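Local coordinates for putative ribosomal N-acetyltransferase YdaF (Bacillus subtilis, PDB 1NSL), which is a putative N-acetyltransferase of the GNAT family that may acetylate the N-termini of ribosomal proteins, at residues R93-G98 with L126-V131; G68-L73 with M82-N87; G155-G160 with L170-L175; E26-N31 with G98-K103; N8-I13 with L74-L79. All blocks are in the same frame, centred on the assembly; numbering follows the deposited sequence.

Interaction 1 of 5, residues R93-G98 with L126-V131; sequences RKAEIG and LELNRV
The carbonyl oxygen of R93 is gripped by two successive amides: N129 N, 2.6 Å from R93 O and in the carbonyl plane, and R130 N, 3.1 Å from R93 O and tilted 18° out of it. This anchors the start of strand 130-136 beside strand 94-101. Beyond it K94 and R130 run side by side, their CB atoms 3.6 Å apart; K94 CG sits between its backbone N and carbonyl carbon (chi1 61°), and the chain, extended beyond it, runs along the arginine. On the other face L128 CD1 meets A95 CB at 3.4 Å, and I97 CD1 touches V131 CG1 at 3.9 Å. An alanine in place of L128 would remove the methyl covering A95 CB and probably open a gap beside it. The R130 guanidinium forms a salt bridge with E154 and donates to R158 O of the second subunit. The apolar face thus turns to helix 110-124 and the cationic one to the subunit interface, where E154 probably eases the closeness of two positive chains.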
# COMPACT_ATOMS: atom_id res chain seq x y z
N ARG C 93 18.60 -2.40 -22.01
CA ARG C 93 17.86 -2.71 -23.19
C ARG C 93 17.74 -4.20 -23.46
O ARG C 93 17.75 -4.62 -24.62
CB ARG C 93 18.55 -2.02 -24.36
CG ARG C 93 18.49 -0.49 -24.27
CD ARG C 93 19.15 0.24 -25.44
NE ARG C 93 18.74 1.64 -25.39
CZ ARG C 93 18.99 2.57 -26.31
NH1 ARG C 93 18.57 3.82 -26.13
NH2 ARG C 93 19.68 2.27 -27.39
N LYS C 94 17.59 -5.00 -22.40
CA LYS C 94 17.56 -6.44 -22.58
C LYS C 94 16.55 -7.13 -21.70
O LYS C 94 16.04 -6.53 -20.75
CB LYS C 94 18.91 -7.00 -22.19
CG LYS C 94 19.29 -6.74 -20.78
CD LYS C 94 20.59 -7.47 -20.44
CE LYS C 94 21.03 -7.17 -18.99
NZ LYS C 94 22.31 -7.84 -18.75
N ALA C 95 16.30 -8.42 -21.92
CA ALA C 95 15.30 -9.10 -21.08
C ALA C 95 15.48 -10.60 -21.24
O ALA C 95 16.21 -11.01 -22.11
CB ALA C 95 13.92 -8.67 -21.52
N GLU C 96 14.84 -11.43 -20.44
CA GLU C 96 14.83 -12.87 -20.73
C GLU C 96 13.45 -13.52 -21.02
O GLU C 96 12.41 -12.97 -20.63
CB GLU C 96 15.48 -13.60 -19.63
CG GLU C 96 16.64 -12.80 -19.13
CD GLU C 96 17.23 -13.44 -17.92
OE1 GLU C 96 16.85 -14.61 -17.64
OE2 GLU C 96 18.06 -12.78 -17.27
N ILE C 97 13.45 -14.65 -21.74
CA ILE C 97 12.22 -15.41 -22.00
C ILE C 97 12.14 -16.77 -21.31
O ILE C 97 13.12 -17.47 -21.18
CB ILE C 97 11.98 -15.51 -23.51
CG1 ILE C 97 11.58 -14.12 -24.03
CG2 ILE C 97 10.92 -16.60 -23.89
CD1 ILE C 97 11.40 -14.07 -25.52
N GLY C 98 10.96 -17.12 -20.80
CA GLY C 98 10.76 -18.42 -20.17
C GLY C 98 9.45 -18.95 -20.69
O GLY C 98 8.71 -18.22 -21.32
N LEU C 126 9.28 -2.70 -27.27
CA LEU C 126 9.97 -2.26 -26.08
C LEU C 126 11.29 -1.77 -26.62
O LEU C 126 12.08 -1.11 -25.91
CB LEU C 126 10.15 -3.36 -25.06
CG LEU C 126 8.87 -4.10 -24.74
CD1 LEU C 126 9.14 -5.21 -23.72
CD2 LEU C 126 7.83 -3.16 -24.25
N GLU C 127 11.50 -2.08 -27.91
CA GLU C 127 12.70 -1.73 -28.63
C GLU C 127 13.97 -2.19 -27.94
O GLU C 127 14.96 -1.46 -27.96
CB GLU C 127 12.78 -0.22 -28.77
CG GLU C 127 11.79 0.29 -29.78
CD GLU C 127 11.82 1.78 -29.91
OE1 GLU C 127 12.41 2.48 -29.04
OE2 GLU C 127 11.24 2.26 -30.90
N LEU C 128 13.93 -3.38 -27.33
CA LEU C 128 15.09 -3.94 -26.65
C LEU C 128 16.13 -4.29 -27.64
O LEU C 128 15.84 -4.49 -28.82
CB LEU C 128 14.75 -5.27 -25.96
CG LEU C 128 13.66 -5.15 -24.91
CD1 LEU C 128 13.71 -6.32 -24.01
CD2 LEU C 128 13.89 -3.86 -24.14
N ASN C 129 17.35 -4.47 -27.14
CA ASN C 129 18.46 -4.83 -27.99
C ASN C 129 18.82 -6.30 -27.84
O ASN C 129 19.20 -6.98 -28.79
CB ASN C 129 19.66 -3.95 -27.69
CG ASN C 129 20.82 -4.22 -28.59
OD1 ASN C 129 21.86 -4.73 -28.16
ND2 ASN C 129 20.65 -3.90 -29.87
N ARG C 130 18.62 -6.82 -26.66
CA ARG C 130 19.08 -8.16 -26.42
C ARG C 130 17.92 -8.99 -25.91
O ARG C 130 17.07 -8.50 -25.24
CB ARG C 130 20.22 -8.04 -25.40
CG ARG C 130 20.58 -9.30 -24.67
CD ARG C 130 21.73 -9.17 -23.67
NE ARG C 130 21.71 -10.35 -22.80
CZ ARG C 130 22.39 -11.45 -23.06
NH1 ARG C 130 23.16 -11.50 -24.13
NH2 ARG C 130 22.31 -12.49 -22.25
N VAL C 131 17.82 -10.24 -26.24
CA VAL C 131 16.82 -11.04 -25.56
C VAL C 131 17.48 -12.35 -25.22
O VAL C 131 18.24 -12.89 -26.06
CB VAL C 131 15.62 -11.24 -26.43
CG1 VAL C 131 14.96 -12.47 -26.07
CG2 VAL C 131 14.68 -10.09 -26.20

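Interaction 2 of 5, residues G68-L73 with M82-N87; sequences GIEAGL and MISLHN
E70 folds its carboxylate over the side chain of S84, directly across the strand pair. The glutamate bends at chi2 (-46°), which carries its acid group back to the serine hydroxyl; S84 OG donates to E70 OE2 at 3.0 Å, on the syn side and 30° out of the carboxylate plane. S84 OG stands opposite its own backbone N about CA-CB (chi1 158°), directed at the acid. A valine in place of E70 would probably leave the buried S84 hydroxyl without this acceptor. M82, a selenomethionine, emerges on the same face, where W59 of helix 48-65 touches both E70 and M82. The other face is apolar: A71 CB meets I83 CG2 at 4.1 Å, L73 CD1 reaches I83 CB at 4.0 Å, and I69 lies more loosely beside L85. I83 and L73 continue onto helix 110-124. The backbones are joined by reciprocal bonds at two hydrogen-bonded pairs, with I69 N to L85 O at 2.9 Å and A71 N to I83 O at 3.0 Å. This is the antiparallel beta hairpin of strands 69-75 and 78-89 in the middle of the GNAT sheet, sandwiched between helices on both faces.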
# COMPACT_ATOMS: atom_id res chain seq x y z
N GLY C 68 6.92 -6.63 -17.48
CA GLY C 68 7.15 -8.01 -17.88
C GLY C 68 5.91 -8.61 -18.42
O GLY C 68 4.88 -7.99 -18.39
N ILE C 69 5.98 -9.82 -18.90
CA ILE C 69 4.75 -10.48 -19.23
C ILE C 69 4.73 -11.88 -18.68
O ILE C 69 5.67 -12.64 -18.84
CB ILE C 69 4.53 -10.49 -20.72
CG1 ILE C 69 4.23 -9.07 -21.16
CG2 ILE C 69 3.36 -11.31 -20.97
CD1 ILE C 69 4.89 -8.59 -22.45
N GLU C 70 3.66 -12.21 -18.00
CA GLU C 70 3.49 -13.57 -17.52
C GLU C 70 2.19 -13.90 -18.22
O GLU C 70 1.15 -13.46 -17.80
CB GLU C 70 3.33 -13.63 -15.98
CG GLU C 70 4.59 -13.40 -15.13
CD GLU C 70 5.82 -14.18 -15.63
OE1 GLU C 70 5.67 -15.25 -16.22
OE2 GLU C 70 6.96 -13.75 -15.48
N ALA C 71 2.24 -14.64 -19.32
CA ALA C 71 1.03 -14.95 -20.09
C ALA C 71 0.66 -16.41 -20.20
O ALA C 71 1.48 -17.29 -20.03
CB ALA C 71 1.16 -14.36 -21.51
N GLY C 72 -0.58 -16.67 -20.58
CA GLY C 72 -0.94 -18.05 -20.80
C GLY C 72 -0.82 -18.48 -22.25
O GLY C 72 -1.05 -17.67 -23.15
N LEU C 73 -0.44 -19.74 -22.48
CA LEU C 73 -0.45 -20.34 -23.81
C LEU C 73 -1.76 -21.12 -23.95
O LEU C 73 -2.14 -21.93 -23.11
CB LEU C 73 0.80 -21.21 -24.06
CG LEU C 73 2.02 -20.28 -24.21
CD1 LEU C 73 3.36 -20.90 -24.02
CD2 LEU C 73 1.95 -19.51 -25.51
N MSE C 82 2.47 -21.54 -20.29
CA MSE C 82 2.74 -20.12 -19.99
C MSE C 82 4.00 -19.67 -20.72
O MSE C 82 4.95 -20.45 -20.88
CB MSE C 82 3.01 -19.91 -18.48
CG MSE C 82 1.99 -20.44 -17.56
SE MSE C 82 2.00 -19.42 -15.92
CE MSE C 82 3.77 -19.47 -15.43
N ILE C 83 4.03 -18.41 -21.14
CA ILE C 83 5.27 -17.87 -21.70
C ILE C 83 5.51 -16.65 -20.95
O ILE C 83 4.58 -16.12 -20.35
CB ILE C 83 5.17 -17.50 -23.14
CG1 ILE C 83 6.49 -16.96 -23.61
CG2 ILE C 83 4.21 -16.40 -23.33
CD1 ILE C 83 6.53 -17.02 -25.17
N SER C 84 6.73 -16.17 -20.99
CA SER C 84 7.06 -15.13 -20.07
C SER C 84 8.28 -14.34 -20.48
O SER C 84 9.25 -14.88 -21.04
CB SER C 84 7.35 -15.78 -18.78
OG SER C 84 8.16 -14.94 -17.98
N LEU C 85 8.21 -13.05 -20.19
CA LEU C 85 9.32 -12.16 -20.50
C LEU C 85 9.55 -11.49 -19.20
O LEU C 85 8.66 -10.81 -18.73
CB LEU C 85 8.91 -11.13 -21.53
CG LEU C 85 9.93 -10.02 -21.69
CD1 LEU C 85 10.93 -10.47 -22.60
CD2 LEU C 85 9.27 -8.81 -22.28
N HIS C 86 10.73 -11.66 -18.62
CA HIS C 86 11.05 -11.18 -17.29
C HIS C 86 12.47 -10.66 -17.25
O HIS C 86 13.11 -10.69 -18.24
CB HIS C 86 10.83 -12.29 -16.28
CG HIS C 86 11.54 -13.55 -16.61
ND1 HIS C 86 12.79 -13.86 -16.14
CD2 HIS C 86 11.17 -14.59 -17.40
CE1 HIS C 86 13.17 -15.03 -16.61
NE2 HIS C 86 12.22 -15.48 -17.40
N ASN C 87 12.95 -10.23 -16.09
CA ASN C 87 14.23 -9.54 -15.97
C ASN C 87 14.31 -8.44 -16.97
O ASN C 87 15.27 -8.34 -17.71
CB ASN C 87 15.42 -10.45 -16.15
CG ASN C 87 15.43 -11.58 -15.14
OD1 ASN C 87 14.48 -11.72 -14.36
ND2 ASN C 87 16.50 -12.40 -15.16

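Interaction 3 of 5, residues G155-G160 with L170-L175; sequences GKARDG and LVYYSL
Strands 155-157 and 170-175 run antiparallel with their axes at 143°, A157 and L170 forming a hydrogen-bonded pair and K156 and V171 a non-hydrogen-bonded one. L170 N reaches A157 O at 2.8 Å, and the same oxygen accepts from G160 N at 3.2 Å, closing a type II turn from A157 to G160. Y172 N bonds to G155 O at 2.9 Å, but from above the carbonyl plane, 37° out of it. A157 lies among the side chains of one face: its CB abuts L170 CB at 3.4 Å and meets the edge of the Y172 ring in plane, 3.8 Å from Y172 CE1. L170 also brings its CG to 3.9 Å from G160 C, so the leucine fits against the turn. On the opposite face K156 CG lies beside V171 CB at 4.1 Å, the rest of the extended lysine leading away. The turn engages the second subunit: R158 makes a salt bridge to E179 of that chain, whose K94 NZ meets G160 O. Within the chain, strand 152-163 forms the outer edge of the sheet. Strand 166-176 separates it from strand 130-136, while V171 and Y173 pack on helix 140-149 and L170 and Y172 on C134.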
# COMPACT_ATOMS: atom_id res chain seq x y z
N GLY C 155 27.07 -18.76 -22.73
CA GLY C 155 27.76 -19.25 -21.54
C GLY C 155 27.03 -20.24 -20.61
O GLY C 155 25.97 -20.80 -20.91
N LYS C 156 27.61 -20.51 -19.46
CA LYS C 156 26.88 -21.40 -18.58
C LYS C 156 26.79 -20.85 -17.21
O LYS C 156 27.60 -20.02 -16.83
CB LYS C 156 27.54 -22.75 -18.52
CG LYS C 156 27.07 -23.63 -19.65
CD LYS C 156 27.89 -24.90 -19.79
CE LYS C 156 27.55 -25.58 -21.11
NZ LYS C 156 28.22 -26.93 -21.34
N ALA C 157 25.78 -21.28 -16.48
CA ALA C 157 25.70 -20.92 -15.07
C ALA C 157 26.00 -22.19 -14.34
O ALA C 157 25.23 -23.13 -14.44
CB ALA C 157 24.35 -20.44 -14.74
N ARG C 158 27.15 -22.25 -13.68
CA ARG C 158 27.56 -23.39 -12.89
C ARG C 158 26.66 -23.51 -11.69
O ARG C 158 26.58 -22.61 -10.87
CB ARG C 158 28.97 -23.20 -12.44
CG ARG C 158 29.86 -22.80 -13.58
CD ARG C 158 31.29 -23.21 -13.41
NE ARG C 158 31.88 -22.47 -12.31
CZ ARG C 158 32.54 -23.02 -11.33
NH1 ARG C 158 32.68 -24.33 -11.28
NH2 ARG C 158 33.06 -22.25 -10.38
N ASP C 159 25.94 -24.63 -11.66
CA ASP C 159 24.97 -24.94 -10.61
C ASP C 159 23.88 -23.91 -10.60
O ASP C 159 23.35 -23.60 -9.56
CB ASP C 159 25.59 -24.90 -9.22
CG ASP C 159 26.70 -25.86 -9.04
OD1 ASP C 159 27.14 -26.47 -10.02
OD2 ASP C 159 27.18 -26.10 -7.92
N GLY C 160 23.55 -23.34 -11.73
CA GLY C 160 22.56 -22.29 -11.68
C GLY C 160 21.16 -22.72 -11.34
O GLY C 160 20.33 -21.91 -10.95
N LEU C 170 23.02 -24.20 -15.88
CA LEU C 170 22.16 -23.46 -16.74
C LEU C 170 23.03 -23.07 -17.93
O LEU C 170 24.18 -22.63 -17.77
CB LEU C 170 21.78 -22.24 -15.97
CG LEU C 170 20.50 -22.27 -15.17
CD1 LEU C 170 20.01 -20.85 -14.73
CD2 LEU C 170 19.54 -22.91 -16.16
N VAL C 171 22.53 -23.26 -19.13
CA VAL C 171 23.22 -22.67 -20.25
C VAL C 171 22.44 -21.45 -20.79
O VAL C 171 21.22 -21.51 -20.91
CB VAL C 171 23.37 -23.65 -21.33
CG1 VAL C 171 22.05 -24.18 -21.71
CG2 VAL C 171 23.99 -22.97 -22.50
N TYR C 172 23.12 -20.35 -21.12
CA TYR C 172 22.44 -19.17 -21.59
C TYR C 172 22.49 -19.10 -23.10
O TYR C 172 23.44 -19.58 -23.67
CB TYR C 172 23.17 -17.95 -21.03
CG TYR C 172 22.69 -17.70 -19.68
CD1 TYR C 172 23.07 -18.51 -18.65
CD2 TYR C 172 21.73 -16.76 -19.45
CE1 TYR C 172 22.53 -18.35 -17.39
CE2 TYR C 172 21.21 -16.60 -18.20
CZ TYR C 172 21.62 -17.39 -17.19
OH TYR C 172 21.09 -17.24 -15.95
N TYR C 173 21.47 -18.48 -23.71
CA TYR C 173 21.39 -18.19 -25.14
C TYR C 173 20.88 -16.74 -25.39
O TYR C 173 20.04 -16.29 -24.65
CB TYR C 173 20.39 -19.11 -25.81
CG TYR C 173 20.70 -20.59 -25.98
CD1 TYR C 173 20.27 -21.51 -25.06
CD2 TYR C 173 21.34 -21.08 -27.13
CE1 TYR C 173 20.46 -22.86 -25.22
CE2 TYR C 173 21.56 -22.47 -27.32
CZ TYR C 173 21.10 -23.36 -26.34
OH TYR C 173 21.29 -24.73 -26.44
N SER C 174 21.33 -16.04 -26.44
CA SER C 174 20.91 -14.65 -26.68
C SER C 174 20.79 -14.24 -28.15
O SER C 174 21.53 -14.68 -29.00
CB SER C 174 21.86 -13.69 -26.01
OG SER C 174 23.14 -13.91 -26.52
N LEU C 175 19.84 -13.36 -28.42
CA LEU C 175 19.59 -12.92 -29.74
C LEU C 175 19.76 -11.40 -29.76
O LEU C 175 19.17 -10.68 -28.98
CB LEU C 175 18.20 -13.40 -30.15
CG LEU C 175 17.69 -12.89 -31.50
CD1 LEU C 175 18.74 -12.97 -32.60
CD2 LEU C 175 16.45 -13.62 -31.91

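Interaction 4 of 5, residues E26-N31 with G98-K103; sequences ELIIQN and GYWIAK
The C-terminal end of helix 21-30 packs on the end of strand 94-101, L27 and I28 meeting W100 and N31 meeting the residues just past the strand. W100 has its CG between the backbone N and carbonyl carbon (chi1 57°), which turns the indole to the helix. Its six-membered ring receives two aliphatic groups. L27 CB comes to the edge, near the ring plane, 4.2 Å from W100 CH2, and I28 CG1 lies 3.9 Å from W100 CZ2, the isoleucine and tryptophan side chains crossing at about a right angle. L27 CD1 goes on to A102 CB at 4.3 Å. The polar part is the N31 amide, in the first residue to leave the helical conformation. N31 OD1 accepts a weak bond from K103 N (3.3 Å) and a further one from the R34 side chain, so this buried oxygen has two donors, one of them cationic. F40 meets W100 with its ring inclined, and M82 also touches the indole. Y99 and I101 point to helix 110-124, on the other face of the sheet. Alternation of this kind, with the first helix on one face and helix 110-124 on the other, is the three-layer alpha-beta-alpha arrangement of the GNAT fold.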
# COMPACT_ATOMS: atom_id res chain seq x y z
N GLU C 26 -4.19 -27.02 -11.72
CA GLU C 26 -4.29 -28.44 -12.04
C GLU C 26 -3.19 -28.80 -13.03
O GLU C 26 -2.50 -29.81 -12.89
CB GLU C 26 -5.67 -28.73 -12.59
CG GLU C 26 -5.91 -30.11 -13.17
CD GLU C 26 -7.36 -30.22 -13.60
OE1 GLU C 26 -8.00 -29.15 -13.74
OE2 GLU C 26 -7.87 -31.36 -13.74
N LEU C 27 -3.00 -27.94 -14.01
CA LEU C 27 -1.94 -28.16 -14.98
C LEU C 27 -0.60 -28.18 -14.26
O LEU C 27 0.36 -28.80 -14.69
CB LEU C 27 -1.95 -27.02 -15.97
CG LEU C 27 -2.03 -27.19 -17.47
CD1 LEU C 27 -2.85 -28.34 -17.87
CD2 LEU C 27 -2.74 -25.94 -17.90
N ILE C 28 -0.51 -27.52 -13.13
CA ILE C 28 0.78 -27.48 -12.51
C ILE C 28 1.04 -28.70 -11.67
O ILE C 28 2.19 -29.12 -11.55
CB ILE C 28 0.99 -26.21 -11.71
CG1 ILE C 28 1.37 -25.07 -12.67
CG2 ILE C 28 2.08 -26.40 -10.72
CD1 ILE C 28 1.45 -23.74 -12.02
N ILE C 29 -0.01 -29.30 -11.12
CA ILE C 29 0.18 -30.43 -10.24
C ILE C 29 0.42 -31.58 -11.15
O ILE C 29 1.07 -32.57 -10.80
CB ILE C 29 -1.11 -30.72 -9.41
CG1 ILE C 29 -1.57 -29.48 -8.67
CG2 ILE C 29 -0.87 -31.81 -8.41
CD1 ILE C 29 -3.03 -29.49 -8.26
N GLN C 30 -0.15 -31.44 -12.33
CA GLN C 30 -0.14 -32.51 -13.30
C GLN C 30 1.28 -32.69 -13.79
O GLN C 30 1.77 -33.79 -13.94
CB GLN C 30 -1.06 -32.16 -14.44
CG GLN C 30 -1.93 -33.26 -14.85
CD GLN C 30 -3.32 -32.80 -15.15
OE1 GLN C 30 -3.58 -32.24 -16.23
NE2 GLN C 30 -4.22 -33.02 -14.20
N ASN C 31 1.96 -31.58 -14.03
CA ASN C 31 3.36 -31.69 -14.35
C ASN C 31 4.00 -31.24 -13.10
O ASN C 31 3.33 -31.20 -12.07
CB ASN C 31 3.67 -30.80 -15.48
CG ASN C 31 2.59 -30.81 -16.50
OD1 ASN C 31 2.77 -31.36 -17.58
ND2 ASN C 31 1.45 -30.22 -16.16
N GLY C 98 10.96 -17.12 -20.80
CA GLY C 98 10.76 -18.42 -20.17
C GLY C 98 9.45 -18.95 -20.69
O GLY C 98 8.71 -18.22 -21.32
N TYR C 99 9.16 -20.21 -20.46
CA TYR C 99 7.96 -20.78 -21.01
C TYR C 99 7.95 -22.18 -20.51
O TYR C 99 8.98 -22.69 -20.22
CB TYR C 99 8.10 -20.82 -22.53
CG TYR C 99 9.47 -21.28 -23.01
CD1 TYR C 99 9.89 -22.58 -22.82
CD2 TYR C 99 10.32 -20.41 -23.66
CE1 TYR C 99 11.10 -22.98 -23.22
CE2 TYR C 99 11.56 -20.82 -24.10
CZ TYR C 99 11.95 -22.11 -23.86
OH TYR C 99 13.18 -22.58 -24.26
N TRP C 100 6.79 -22.80 -20.37
CA TRP C 100 6.71 -24.22 -20.05
C TRP C 100 5.46 -24.70 -20.67
O TRP C 100 4.56 -23.89 -20.94
CB TRP C 100 6.64 -24.50 -18.58
CG TRP C 100 5.53 -23.89 -17.80
CD1 TRP C 100 5.60 -22.73 -17.12
CD2 TRP C 100 4.25 -24.44 -17.52
NE1 TRP C 100 4.43 -22.49 -16.46
CE2 TRP C 100 3.58 -23.54 -16.68
CE3 TRP C 100 3.58 -25.61 -17.89
CZ2 TRP C 100 2.28 -23.75 -16.22
CZ3 TRP C 100 2.29 -25.82 -17.43
CH2 TRP C 100 1.66 -24.90 -16.60
N ILE C 101 5.38 -25.99 -20.92
CA ILE C 101 4.17 -26.50 -21.50
C ILE C 101 3.76 -27.85 -20.91
O ILE C 101 4.56 -28.53 -20.27
CB ILE C 101 4.37 -26.52 -22.98
CG1 ILE C 101 3.05 -26.40 -23.71
CG2 ILE C 101 5.16 -27.75 -23.40
CD1 ILE C 101 3.15 -26.90 -25.20
N ALA C 102 2.49 -28.20 -21.00
CA ALA C 102 2.01 -29.48 -20.45
C ALA C 102 2.38 -30.58 -21.41
O ALA C 102 2.41 -30.39 -22.65
CB ALA C 102 0.55 -29.46 -20.24
N LYS C 103 2.65 -31.75 -20.87
CA LYS C 103 3.26 -32.74 -21.72
C LYS C 103 2.44 -33.04 -22.96
O LYS C 103 2.95 -33.10 -24.07
CB LYS C 103 3.55 -33.99 -20.92
CG LYS C 103 5.02 -34.29 -20.79
CD LYS C 103 5.20 -35.79 -21.00
CE LYS C 103 6.64 -36.23 -21.13
NZ LYS C 103 6.62 -37.73 -21.12

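Interaction 5 of 5, residues N8-I13 with L74-L79; sequences NEHITI and LYDGSL
A type I' turn from Y75 to S78, at the tip of the hairpin formed by strands 69-75 and 78-89, lies against the residues leading into strand 11-15, where H10 meets Y75 and D76. The imidazole and the carboxylate run side by side, their planes 85° apart. H10 ND1 donates to D76 OD1 at 2.8 Å with an angle of 155° at the hydrogen, approaching on the syn side; its contact with D76 OD2 is bent and weak. This carboxylate would be expected to favour a protonated ring. H10 and Y75 have almost parallel rings that are slid apart, with centroids 5.4 Å from each other, so they barely overlap and the Y75 hydroxyl sits over the rim of one imidazole face. Y75 CG lies anti to the backbone N (chi1 171°), which swings the phenol toward the histidine. The backbone is fixed by D76 N to H10 O at 2.6 Å and by a reciprocal pair between T12 and L74, T12 N lying 3.0 Å from L74 O. Before the strand, N8 OD1 accepts from H10 N at 2.8 Å, an Asx turn that shapes the approach to H10. T12 and L74 share one face of the sheet. On the other, I11 packs on I110 and A113 of helix 110-124, while Y75 touches I110 and makes a cation-pi contact with K108.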
# COMPACT_ATOMS: atom_id res chain seq x y z
N ASN C 8 -1.07 -17.89 -34.34
CA ASN C 8 -1.58 -18.45 -35.58
C ASN C 8 -2.96 -19.06 -35.31
O ASN C 8 -3.48 -18.93 -34.22
CB ASN C 8 -0.60 -19.45 -36.19
CG ASN C 8 -0.51 -20.73 -35.42
OD1 ASN C 8 -1.52 -21.23 -34.91
ND2 ASN C 8 0.69 -21.29 -35.32
N GLU C 9 -3.53 -19.76 -36.28
CA GLU C 9 -4.89 -20.32 -36.17
C GLU C 9 -5.23 -21.24 -35.01
O GLU C 9 -6.39 -21.55 -34.79
CB GLU C 9 -5.29 -21.03 -37.48
CG GLU C 9 -6.78 -21.34 -37.53
CD GLU C 9 -7.23 -22.00 -38.83
OE1 GLU C 9 -6.47 -22.00 -39.83
OE2 GLU C 9 -8.36 -22.54 -38.86
N HIS C 10 -4.24 -21.70 -34.26
CA HIS C 10 -4.52 -22.56 -33.12
C HIS C 10 -3.99 -21.98 -31.80
O HIS C 10 -4.44 -22.30 -30.71
CB HIS C 10 -3.89 -23.94 -33.35
CG HIS C 10 -4.63 -24.81 -34.33
ND1 HIS C 10 -5.89 -25.32 -34.09
CD2 HIS C 10 -4.27 -25.28 -35.55
CE1 HIS C 10 -6.28 -26.06 -35.11
NE2 HIS C 10 -5.32 -26.04 -36.02
N ILE C 11 -3.00 -21.11 -31.90
CA ILE C 11 -2.26 -20.69 -30.73
C ILE C 11 -2.52 -19.26 -30.39
O ILE C 11 -2.30 -18.37 -31.24
CB ILE C 11 -0.78 -20.83 -31.00
CG1 ILE C 11 -0.36 -22.30 -31.04
CG2 ILE C 11 0.01 -20.16 -29.94
CD1 ILE C 11 1.06 -22.47 -31.55
N THR C 12 -2.99 -19.02 -29.16
CA THR C 12 -3.17 -17.65 -28.73
C THR C 12 -2.47 -17.37 -27.41
O THR C 12 -2.32 -18.29 -26.59
CB THR C 12 -4.64 -17.25 -28.72
OG1 THR C 12 -5.40 -18.17 -27.93
CG2 THR C 12 -5.26 -17.44 -30.10
N ILE C 13 -2.01 -16.13 -27.23
CA ILE C 13 -1.30 -15.72 -26.02
C ILE C 13 -2.15 -14.73 -25.28
O ILE C 13 -2.69 -13.82 -25.91
CB ILE C 13 0.03 -15.06 -26.39
CG1 ILE C 13 0.90 -16.02 -27.19
CG2 ILE C 13 0.76 -14.65 -25.16
CD1 ILE C 13 2.30 -15.52 -27.45
N LEU C 74 -2.48 -20.84 -25.03
CA LEU C 74 -3.75 -21.49 -25.26
C LEU C 74 -3.63 -22.15 -26.58
O LEU C 74 -3.27 -21.50 -27.55
CB LEU C 74 -4.88 -20.47 -25.42
CG LEU C 74 -5.10 -19.30 -24.49
CD1 LEU C 74 -6.29 -18.42 -24.96
CD2 LEU C 74 -5.33 -19.78 -23.09
N TYR C 75 -3.94 -23.44 -26.63
CA TYR C 75 -4.03 -24.18 -27.88
C TYR C 75 -5.52 -24.38 -28.13
O TYR C 75 -6.24 -24.96 -27.33
CB TYR C 75 -3.30 -25.54 -27.80
CG TYR C 75 -3.56 -26.42 -29.02
CD1 TYR C 75 -4.74 -27.16 -29.14
CD2 TYR C 75 -2.65 -26.52 -30.03
CE1 TYR C 75 -5.00 -27.95 -30.24
CE2 TYR C 75 -2.89 -27.32 -31.16
CZ TYR C 75 -4.07 -28.03 -31.26
OH TYR C 75 -4.29 -28.80 -32.42
N ASP C 76 -5.99 -23.86 -29.24
CA ASP C 76 -7.40 -24.02 -29.58
C ASP C 76 -8.37 -23.65 -28.52
O ASP C 76 -9.47 -24.19 -28.47
CB ASP C 76 -7.69 -25.43 -30.06
CG ASP C 76 -7.45 -25.57 -31.52
OD1 ASP C 76 -7.95 -24.71 -32.27
OD2 ASP C 76 -6.75 -26.46 -32.01
N GLY C 77 -7.98 -22.72 -27.67
CA GLY C 77 -8.90 -22.20 -26.69
C GLY C 77 -8.48 -22.40 -25.25
O GLY C 77 -8.88 -21.58 -24.41
N SER C 78 -7.70 -23.44 -24.93
CA SER C 78 -7.38 -23.60 -23.50
C SER C 78 -5.94 -23.77 -23.04
O SER C 78 -5.13 -24.37 -23.73
CB SER C 78 -8.23 -24.71 -22.92
OG SER C 78 -7.95 -25.91 -23.59
N LEU C 79 -5.65 -23.24 -21.85
CA LEU C 79 -4.31 -23.26 -21.24
C LEU C 79 -3.55 -24.52 -21.41
O LEU C 79 -3.97 -25.56 -20.95
CB LEU C 79 -4.42 -23.09 -19.76
CG LEU C 79 -4.24 -21.73 -19.14
CD1 LEU C 79 -3.92 -21.92 -17.62
CD2 LEU C 79 -3.15 -20.96 -19.86

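All five interactions lie on or against one mixed sheet. Interaction 5 joins strand 11-15 to the central hairpin that interaction 2 holds together, and the two touch through I13 and L79, their centres about 15 Å apart. Strand 94-101 follows the hairpin in the chain and in the sheet; its beginning serves interaction 1 and its end interaction 4, whose centres are about 24 Å apart. Interaction 1 closes the beta-alpha-beta unit through helix 110-124, and interaction 3 completes the sheet with the C-terminal hairpin, its centre about 30 Å from that of interaction 5. Interactions 1 and 3 both face the second subunit, so this side of the sheet contributes to the assembly of the hexamer.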